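Local atomic coordinates of dephospho-CoA kinase (Mycobacterium paratuberculosis, PDB entry 6N39), a protein that probably phosphorylates the 3'-hydroxyl of dephospho-CoA with ATP, the last step of coenzyme A biosynthesis. Residues Leu134-Arg148 / Arg173-Gly185. Residues are numbered along the deposited sequence; the frame is centred on the assembly and turned at random.
Sequences LVVIVYADVEVRLRR and RRAVADIWLDNSG
Strands 135-139 and 179-182, the last two of the five-stranded parallel sheet of the kinase domain, pair along the sheet's edge. I179 N gives its hydrogen to V135 O, I137 N to I179 O, L181 N to I137 O, Y139 N to L181 O and N183 N to Y139 O. At the start of the ladder D178 turns its carboxylate back, and OD2 takes V135 N on its anti side (2.8 Å); OD1 forms a salt bridge with R238. V136, I179 and L181 pack on the face covered by helix 187-210. On the other face the Y139 ring lies in an offset stack on the five-membered ring of W180, centroids 3.9 Å apart and planes at 13°. A chi1 of 68°, setting CG between backbone N and carbonyl carbon, swings the phenol toward strand 179-182, over W180; D182 CA closes its opposite face, and one water joins Y139 OH to W180 O. The six-membered ring of W180 meets I137 CG2 at its edge through CZ3 (3.8 Å). Beyond the strands, S184 OG accepts D141 N (3.2 Å) and donates to the syn lone pair of D182 OD1 (2.7 Å). R148, bent at chi2 and chi3, brings NH2 to N183 O at 3.1 Å, close to the guanidinium plane, while its NE reaches G19 O. R145 and R173 share two waters and further reach I18 O and D170, respectively. N183, just after strand 179-182, bonds A20 O through ND2, so it, R145 and R148 meet the predicted ATP-binding loop, as expected of a P-loop kinase fold with strand order 2-3-1-4-5.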
ATOM      1  N   LEU A 134      -4.803  -0.809   1.054  1.00 30.63           N
ATOM      2  CA  LEU A 134      -5.171   0.556   1.397  1.00 31.15           C
ATOM      3  C   LEU A 134      -5.316   0.642   2.912  1.00 31.96           C
ATOM      4  O   LEU A 134      -5.926  -0.232   3.521  1.00 34.31           O
ATOM      5  CB  LEU A 134      -6.486   0.943   0.724  1.00 31.46           C
ATOM      6  CG  LEU A 134      -6.943   2.391   0.793  1.00 36.21           C
ATOM      7  CD1 LEU A 134      -6.126   3.236  -0.170  1.00 29.84           C
ATOM      8  CD2 LEU A 134      -8.425   2.453   0.447  1.00 38.01           C
ATOM      9  N   VAL A 135      -4.772   1.699   3.506  1.00 29.17           N
ATOM     10  CA  VAL A 135      -4.830   1.907   4.946  1.00 32.34           C
ATOM     11  C   VAL A 135      -5.410   3.295   5.216  1.00 32.83           C
ATOM     12  O   VAL A 135      -4.941   4.293   4.649  1.00 34.15           O
ATOM     13  CB  VAL A 135      -3.439   1.747   5.599  1.00 34.03           C
ATOM     14  CG1 VAL A 135      -3.490   2.066   7.091  1.00 31.94           C
ATOM     15  CG2 VAL A 135      -2.897   0.307   5.408  1.00 32.02           C
ATOM     16  N   VAL A 136      -6.432   3.346   6.073  1.00 30.88           N
ATOM     17  CA  VAL A 136      -7.060   4.588   6.522  1.00 34.87           C
ATOM     18  C   VAL A 136      -6.711   4.800   7.988  1.00 36.69           C
ATOM     19  O   VAL A 136      -6.898   3.900   8.818  1.00 38.33           O
ATOM     20  CB  VAL A 136      -8.588   4.552   6.345  1.00 39.48           C
ATOM     21  CG1 VAL A 136      -9.206   5.897   6.758  1.00 34.86           C
ATOM     22  CG2 VAL A 136      -8.929   4.245   4.930  1.00 36.02           C
ATOM     23  N   ILE A 137      -6.203   5.976   8.319  1.00 34.77           N
ATOM     24  CA  ILE A 137      -5.894   6.284   9.709  1.00 38.12           C
ATOM     25  C   ILE A 137      -6.592   7.581  10.071  1.00 40.01           C
ATOM     26  O   ILE A 137      -6.485   8.570   9.337  1.00 39.49           O
ATOM     27  CB  ILE A 137      -4.379   6.369   9.952  1.00 37.69           C
ATOM     28  CG1 ILE A 137      -3.715   5.089   9.427  1.00 39.02           C
ATOM     29  CG2 ILE A 137      -4.103   6.565  11.430  1.00 40.79           C
ATOM     30  CD1 ILE A 137      -2.278   4.911   9.812  1.00 33.97           C
ATOM     31  N   VAL A 138      -7.337   7.565  11.180  1.00 39.35           N
ATOM     32  CA  VAL A 138      -8.041   8.744  11.662  1.00 41.11           C
ATOM     33  C   VAL A 138      -7.179   9.400  12.729  1.00 47.37           C
ATOM     34  O   VAL A 138      -6.482   8.713  13.488  1.00 45.94           O
ATOM     35  CB  VAL A 138      -9.450   8.388  12.188  1.00 44.11           C
ATOM     36  CG1 VAL A 138      -9.388   7.414  13.355  1.00 44.17           C
ATOM     37  CG2 VAL A 138     -10.186   9.630  12.589  1.00 42.19           C
ATOM     38  N   TYR A 139      -7.175  10.730  12.756  1.00 40.05           N
ATOM     39  CA  TYR A 139      -6.434  11.460  13.776  1.00 44.44           C
ATOM     40  C   TYR A 139      -7.254  12.666  14.211  1.00 52.32           C
ATOM     41  O   TYR A 139      -8.286  12.989  13.617  1.00 49.38           O
ATOM     42  CB  TYR A 139      -5.044  11.894  13.278  1.00 50.92           C
ATOM     43  CG  TYR A 139      -5.093  12.948  12.193  1.00 53.64           C
ATOM     44  CD1 TYR A 139      -5.340  12.589  10.878  1.00 52.17           C
ATOM     45  CD2 TYR A 139      -4.903  14.304  12.489  1.00 52.25           C
ATOM     46  CE1 TYR A 139      -5.398  13.538   9.874  1.00 58.71           C
ATOM     47  CE2 TYR A 139      -4.957  15.267  11.490  1.00 54.53           C
ATOM     48  CZ  TYR A 139      -5.202  14.872  10.180  1.00 64.57           C
ATOM     49  OH  TYR A 139      -5.258  15.802   9.162  1.00 61.41           O
ATOM     50  N   ALA A 140      -6.781  13.336  15.259  1.00 53.92           N
ATOM     51  CA  ALA A 140      -7.464  14.494  15.813  1.00 54.99           C
ATOM     52  C   ALA A 140      -6.482  15.277  16.669  1.00 64.31           C
ATOM     53  O   ALA A 140      -5.518  14.711  17.197  1.00 62.78           O
ATOM     54  CB  ALA A 140      -8.681  14.092  16.655  1.00 54.34           C
ATOM     55  N   ASP A 141      -6.745  16.581  16.805  1.00 66.12           N
ATOM     56  CA  ASP A 141      -5.927  17.427  17.667  1.00 77.47           C
ATOM     57  C   ASP A 141      -5.843  16.822  19.062  1.00 74.26           C
ATOM     58  O   ASP A 141      -6.827  16.291  19.583  1.00 67.69           O
ATOM     59  CB  ASP A 141      -6.501  18.847  17.760  1.00 89.42           C
ATOM     60  CG  ASP A 141      -6.682  19.513  16.400  1.00 93.98           C
ATOM     61  OD1 ASP A 141      -7.599  20.356  16.274  1.00 94.63           O
ATOM     62  OD2 ASP A 141      -5.921  19.195  15.461  1.00 93.73           O
ATOM     63  N   VAL A 142      -4.655  16.907  19.668  1.00 76.69           N
ATOM     64  CA  VAL A 142      -4.458  16.278  20.968  1.00 81.96           C
ATOM     65  C   VAL A 142      -5.423  16.847  22.004  1.00 81.41           C
ATOM     66  O   VAL A 142      -5.894  16.118  22.888  1.00 83.98           O
ATOM     67  CB  VAL A 142      -2.990  16.418  21.420  1.00 87.55           C
ATOM     68  CG1 VAL A 142      -2.584  17.885  21.515  1.00 92.07           C
ATOM     69  CG2 VAL A 142      -2.783  15.722  22.756  1.00 86.59           C
ATOM     70  N   GLU A 143      -5.752  18.138  21.907  1.00 75.90           N
ATOM     71  CA  GLU A 143      -6.688  18.716  22.870  1.00 83.89           C
ATOM     72  C   GLU A 143      -8.074  18.102  22.709  1.00 84.38           C
ATOM     73  O   GLU A 143      -8.768  17.846  23.702  1.00 87.75           O
ATOM     74  CB  GLU A 143      -6.740  20.236  22.717  1.00 80.28           C
ATOM     75  N   VAL A 144      -8.478  17.831  21.463  1.00 76.96           N
ATOM     76  CA  VAL A 144      -9.771  17.198  21.217  1.00 68.38           C
ATOM     77  C   VAL A 144      -9.784  15.779  21.771  1.00 69.91           C
ATOM     78  O   VAL A 144     -10.732  15.368  22.453  1.00 69.00           O
ATOM     79  CB  VAL A 144     -10.100  17.221  19.712  1.00 77.83           C
ATOM     80  CG1 VAL A 144     -11.282  16.314  19.403  1.00 68.40           C
ATOM     81  CG2 VAL A 144     -10.378  18.645  19.243  1.00 83.44           C
ATOM     82  N   ARG A 145      -8.739  15.002  21.472  1.00 69.95           N
ATOM     83  CA  ARG A 145      -8.660  13.635  21.979  1.00 73.73           C
ATOM     84  C   ARG A 145      -8.723  13.614  23.498  1.00 78.92           C
ATOM     85  O   ARG A 145      -9.412  12.768  24.091  1.00 68.69           O
ATOM     86  CB  ARG A 145      -7.374  12.968  21.486  1.00 61.10           C
ATOM     87  CG  ARG A 145      -7.254  12.910  19.965  1.00 57.14           C
ATOM     88  CD  ARG A 145      -5.867  12.454  19.536  1.00 61.13           C
ATOM     89  NE  ARG A 145      -5.575  11.111  20.019  1.00 60.89           N
ATOM     90  CZ  ARG A 145      -4.364  10.569  20.028  1.00 58.39           C
ATOM     91  NH1 ARG A 145      -3.327  11.260  19.583  1.00 56.01           N
ATOM     92  NH2 ARG A 145      -4.196   9.338  20.485  1.00 56.57           N
ATOM     93  N   LEU A 146      -8.014  14.548  24.139  1.00 82.87           N
ATOM     94  CA  LEU A 146      -8.021  14.640  25.594  1.00 86.59           C
ATOM     95  C   LEU A 146      -9.413  14.937  26.121  1.00 83.39           C
ATOM     96  O   LEU A 146      -9.886  14.274  27.051  1.00 81.27           O
ATOM     97  CB  LEU A 146      -7.048  15.722  26.052  1.00 90.76           C
ATOM     98  CG  LEU A 146      -5.595  15.293  26.172  1.00 94.77           C
ATOM     99  CD1 LEU A 146      -4.727  16.512  26.415  1.00100.60           C
ATOM    100  CD2 LEU A 146      -5.461  14.285  27.302  1.00101.62           C
ATOM    101  N   ARG A 147     -10.062  15.975  25.578  1.00 88.33           N
ATOM    102  CA  ARG A 147     -11.414  16.303  26.018  1.00 88.47           C
ATOM    103  C   ARG A 147     -12.332  15.100  25.875  1.00 81.89           C
ATOM    104  O   ARG A 147     -13.106  14.792  26.787  1.00 79.91           O
ATOM    105  CB  ARG A 147     -11.958  17.498  25.233  1.00 88.29           C
ATOM    106  N   ARG A 148     -12.222  14.375  24.761  1.00 74.86           N
ATOM    107  CA  ARG A 148     -13.110  13.237  24.546  1.00 77.01           C
ATOM    108  C   ARG A 148     -12.856  12.132  25.566  1.00 80.93           C
ATOM    109  O   ARG A 148     -13.802  11.586  26.141  1.00 81.74           O
ATOM    110  CB  ARG A 148     -12.967  12.720  23.113  1.00 75.82           C
ATOM    111  CG  ARG A 148     -13.393  13.754  22.070  1.00 77.39           C
ATOM    112  CD  ARG A 148     -13.974  13.125  20.796  1.00 83.12           C
ATOM    113  NE  ARG A 148     -12.949  12.756  19.834  1.00 81.74           N
ATOM    114  CZ  ARG A 148     -12.885  13.183  18.575  1.00 74.35           C
ATOM    115  NH1 ARG A 148     -13.805  14.003  18.072  1.00 71.50           N
ATOM    116  NH2 ARG A 148     -11.893  12.769  17.809  1.00 56.21           N
ATOM    117  N   ARG A 173       2.179   7.216  12.199  1.00 42.43           N
ATOM    118  CA  ARG A 173       0.919   6.913  11.531  1.00 43.35           C
ATOM    119  C   ARG A 173       0.900   7.490  10.124  1.00 46.17           C
ATOM    120  O   ARG A 173       0.584   6.789   9.157  1.00 43.90           O
ATOM    121  CB  ARG A 173      -0.265   7.456  12.337  1.00 43.01           C
ATOM    122  CG  ARG A 173      -0.457   6.809  13.701  1.00 50.24           C
ATOM    123  CD  ARG A 173      -1.614   7.455  14.462  1.00 46.79           C
ATOM    124  NE  ARG A 173      -1.770   6.825  15.769  1.00 47.77           N
ATOM    125  CZ  ARG A 173      -1.472   7.400  16.927  1.00 48.95           C
ATOM    126  NH1 ARG A 173      -1.023   8.649  16.962  1.00 55.00           N
ATOM    127  NH2 ARG A 173      -1.626   6.719  18.055  1.00 50.16           N
ATOM    128  N   ARG A 174       1.234   8.778   9.996  1.00 49.05           N
ATOM    129  CA  ARG A 174       1.167   9.443   8.699  1.00 45.74           C
ATOM    130  C   ARG A 174       2.025   8.713   7.680  1.00 45.71           C
ATOM    131  O   ARG A 174       1.638   8.576   6.514  1.00 41.32           O
ATOM    132  CB  ARG A 174       1.620  10.897   8.835  1.00 55.02           C
ATOM    133  CG  ARG A 174       1.498  11.709   7.564  1.00 63.59           C
ATOM    134  CD  ARG A 174       0.057  11.724   7.157  1.00 79.98           C
ATOM    135  NE  ARG A 174      -0.197  12.287   5.835  1.00 87.00           N
ATOM    136  CZ  ARG A 174      -0.353  11.563   4.730  1.00 75.03           C
ATOM    137  NH1 ARG A 174      -0.260  10.237   4.773  1.00 59.19           N
ATOM    138  NH2 ARG A 174      -0.605  12.175   3.582  1.00 77.42           N
ATOM    139  N   ALA A 175       3.177   8.196   8.118  1.00 39.73           N
ATOM    140  CA  ALA A 175       4.067   7.508   7.189  1.00 39.64           C
ATOM    141  C   ALA A 175       3.394   6.315   6.505  1.00 39.57           C
ATOM    142  O   ALA A 175       3.739   5.987   5.364  1.00 44.53           O
ATOM    143  CB  ALA A 175       5.347   7.074   7.924  1.00 36.66           C
ATOM    144  N   VAL A 176       2.428   5.661   7.157  1.00 40.72           N
ATOM    145  CA  VAL A 176       1.844   4.449   6.595  1.00 34.49           C
ATOM    146  C   VAL A 176       0.362   4.617   6.238  1.00 38.19           C
ATOM    147  O   VAL A 176      -0.305   3.638   5.917  1.00 37.54           O
ATOM    148  CB  VAL A 176       2.057   3.240   7.531  1.00 41.26           C
ATOM    149  CG1 VAL A 176       3.567   2.901   7.666  1.00 37.02           C
ATOM    150  CG2 VAL A 176       1.474   3.511   8.919  1.00 40.37           C
ATOM    151  N   ALA A 177      -0.166   5.833   6.260  1.00 33.97           N
ATOM    152  CA  ALA A 177      -1.569   6.059   5.918  1.00 38.85           C
ATOM    153  C   ALA A 177      -1.721   6.378   4.431  1.00 40.94           C
ATOM    154  O   ALA A 177      -1.165   7.369   3.941  1.00 39.67           O
ATOM    155  CB  ALA A 177      -2.153   7.205   6.743  1.00 31.73           C
ATOM    156  N   ASP A 178      -2.504   5.563   3.719  1.00 32.74           N
ATOM    157  CA  ASP A 178      -2.914   5.972   2.375  1.00 34.42           C
ATOM    158  C   ASP A 178      -3.937   7.085   2.445  1.00 41.16           C
ATOM    159  O   ASP A 178      -3.943   7.989   1.598  1.00 36.15           O
ATOM    160  CB  ASP A 178      -3.487   4.790   1.608  1.00 27.98           C
ATOM    161  CG  ASP A 178      -2.471   3.691   1.427  1.00 35.02           C
ATOM    162  OD1 ASP A 178      -1.566   3.864   0.590  1.00 37.72           O
ATOM    163  OD2 ASP A 178      -2.534   2.692   2.174  1.00 36.88           O
ATOM    164  N   ILE A 179      -4.814   7.030   3.445  1.00 37.70           N
ATOM    165  CA  ILE A 179      -5.824   8.059   3.659  1.00 34.49           C
ATOM    166  C   ILE A 179      -5.691   8.540   5.098  1.00 38.03           C
ATOM    167  O   ILE A 179      -5.756   7.738   6.037  1.00 38.00           O
ATOM    168  CB  ILE A 179      -7.241   7.544   3.371  1.00 38.01           C
ATOM    169  CG1 ILE A 179      -7.358   7.133   1.889  1.00 38.97           C
ATOM    170  CG2 ILE A 179      -8.259   8.605   3.715  1.00 35.33           C
ATOM    171  CD1 ILE A 179      -8.578   6.298   1.570  1.00 41.78           C
ATOM    172  N   TRP A 180      -5.468   9.834   5.256  1.00 35.67           N
ATOM    173  CA  TRP A 180      -5.131  10.490   6.516  1.00 37.46           C
ATOM    174  C   TRP A 180      -6.320  11.386   6.832  1.00 45.51           C
ATOM    175  O   TRP A 180      -6.490  12.435   6.209  1.00 43.22           O
ATOM    176  CB  TRP A 180      -3.838  11.280   6.334  1.00 41.50           C
ATOM    177  CG  TRP A 180      -3.274  11.974   7.521  1.00 46.26           C
ATOM    178  CD1 TRP A 180      -2.977  13.301   7.624  1.00 51.52           C
ATOM    179  CD2 TRP A 180      -2.883  11.378   8.762  1.00 49.11           C
ATOM    180  NE1 TRP A 180      -2.443  13.574   8.861  1.00 57.47           N
ATOM    181  CE2 TRP A 180      -2.375  12.409   9.578  1.00 49.55           C
ATOM    182  CE3 TRP A 180      -2.925  10.076   9.267  1.00 47.18           C
ATOM    183  CZ2 TRP A 180      -1.920  12.178  10.869  1.00 52.20           C
ATOM    184  CZ3 TRP A 180      -2.468   9.850  10.543  1.00 45.56           C
ATOM    185  CH2 TRP A 180      -1.971  10.894  11.331  1.00 49.43           C
ATOM    186  N   LEU A 181      -7.143  10.983   7.798  1.00 43.54           N
ATOM    187  CA  LEU A 181      -8.496  11.509   7.925  1.00 39.22           C
ATOM    188  C   LEU A 181      -8.650  12.248   9.253  1.00 43.84           C
ATOM    189  O   LEU A 181      -8.519  11.649  10.325  1.00 44.78           O
ATOM    190  CB  LEU A 181      -9.485  10.352   7.782  1.00 41.97           C
ATOM    191  CG  LEU A 181     -10.877  10.632   7.276  1.00 45.31           C
ATOM    192  CD1 LEU A 181     -11.513   9.347   6.789  1.00 46.44           C
ATOM    193  CD2 LEU A 181     -11.660  11.230   8.423  1.00 46.62           C
ATOM    194  N   ASP A 182      -8.945  13.547   9.174  1.00 46.00           N
ATOM    195  CA  ASP A 182      -8.966  14.426  10.335  1.00 50.85           C
ATOM    196  C   ASP A 182     -10.346  14.380  10.984  1.00 49.61           C
ATOM    197  O   ASP A 182     -11.349  14.717  10.349  1.00 49.78           O
ATOM    198  CB  ASP A 182      -8.597  15.853   9.922  1.00 48.45           C
ATOM    199  CG  ASP A 182      -8.465  16.812  11.114  1.00 65.07           C
ATOM    200  OD1 ASP A 182      -8.811  16.449  12.258  1.00 68.37           O
ATOM    201  OD2 ASP A 182      -8.009  17.952  10.901  1.00 71.25           O
ATOM    202  N   ASN A 183     -10.394  13.958  12.248  1.00 42.61           N
ATOM    203  CA  ASN A 183     -11.646  13.910  12.993  1.00 47.32           C
ATOM    204  C   ASN A 183     -11.607  14.910  14.142  1.00 51.57           C
ATOM    205  O   ASN A 183     -11.950  14.580  15.283  1.00 48.74           O
ATOM    206  CB  ASN A 183     -11.924  12.490  13.510  1.00 44.54           C
ATOM    207  CG  ASN A 183     -13.260  12.373  14.242  1.00 51.69           C
ATOM    208  OD1 ASN A 183     -14.231  13.043  13.895  1.00 51.49           O
ATOM    209  ND2 ASN A 183     -13.301  11.537  15.276  1.00 45.62           N
ATOM    210  N   SER A 184     -11.193  16.144  13.854  1.00 60.29           N
ATOM    211  CA  SER A 184     -11.220  17.183  14.878  1.00 64.17           C
ATOM    212  C   SER A 184     -12.576  17.864  15.000  1.00 61.55           C
ATOM    213  O   SER A 184     -12.782  18.606  15.965  1.00 63.93           O
ATOM    214  CB  SER A 184     -10.153  18.245  14.597  1.00 65.73           C
ATOM    215  OG  SER A 184      -8.845  17.705  14.669  1.00 65.62           O
ATOM    216  N   GLY A 185     -13.494  17.638  14.068  1.00 57.15           N
ATOM    217  CA  GLY A 185     -14.767  18.337  14.019  1.00 58.26           C
ATOM    218  C   GLY A 185     -15.915  17.547  14.609  1.00 60.68           C
ATOM    219  O   GLY A 185     -15.737  16.713  15.504  1.00 61.52           O
TER
HETATM  220  O   HOH W   1      -5.777  15.244   6.447  1.00 57.33           O
HETATM  221  O   HOH W   2      -1.893   7.902  20.704  1.00 50.57           O
HETATM  222  O   HOH W   3      -0.577  10.410  19.254  1.00 53.45           O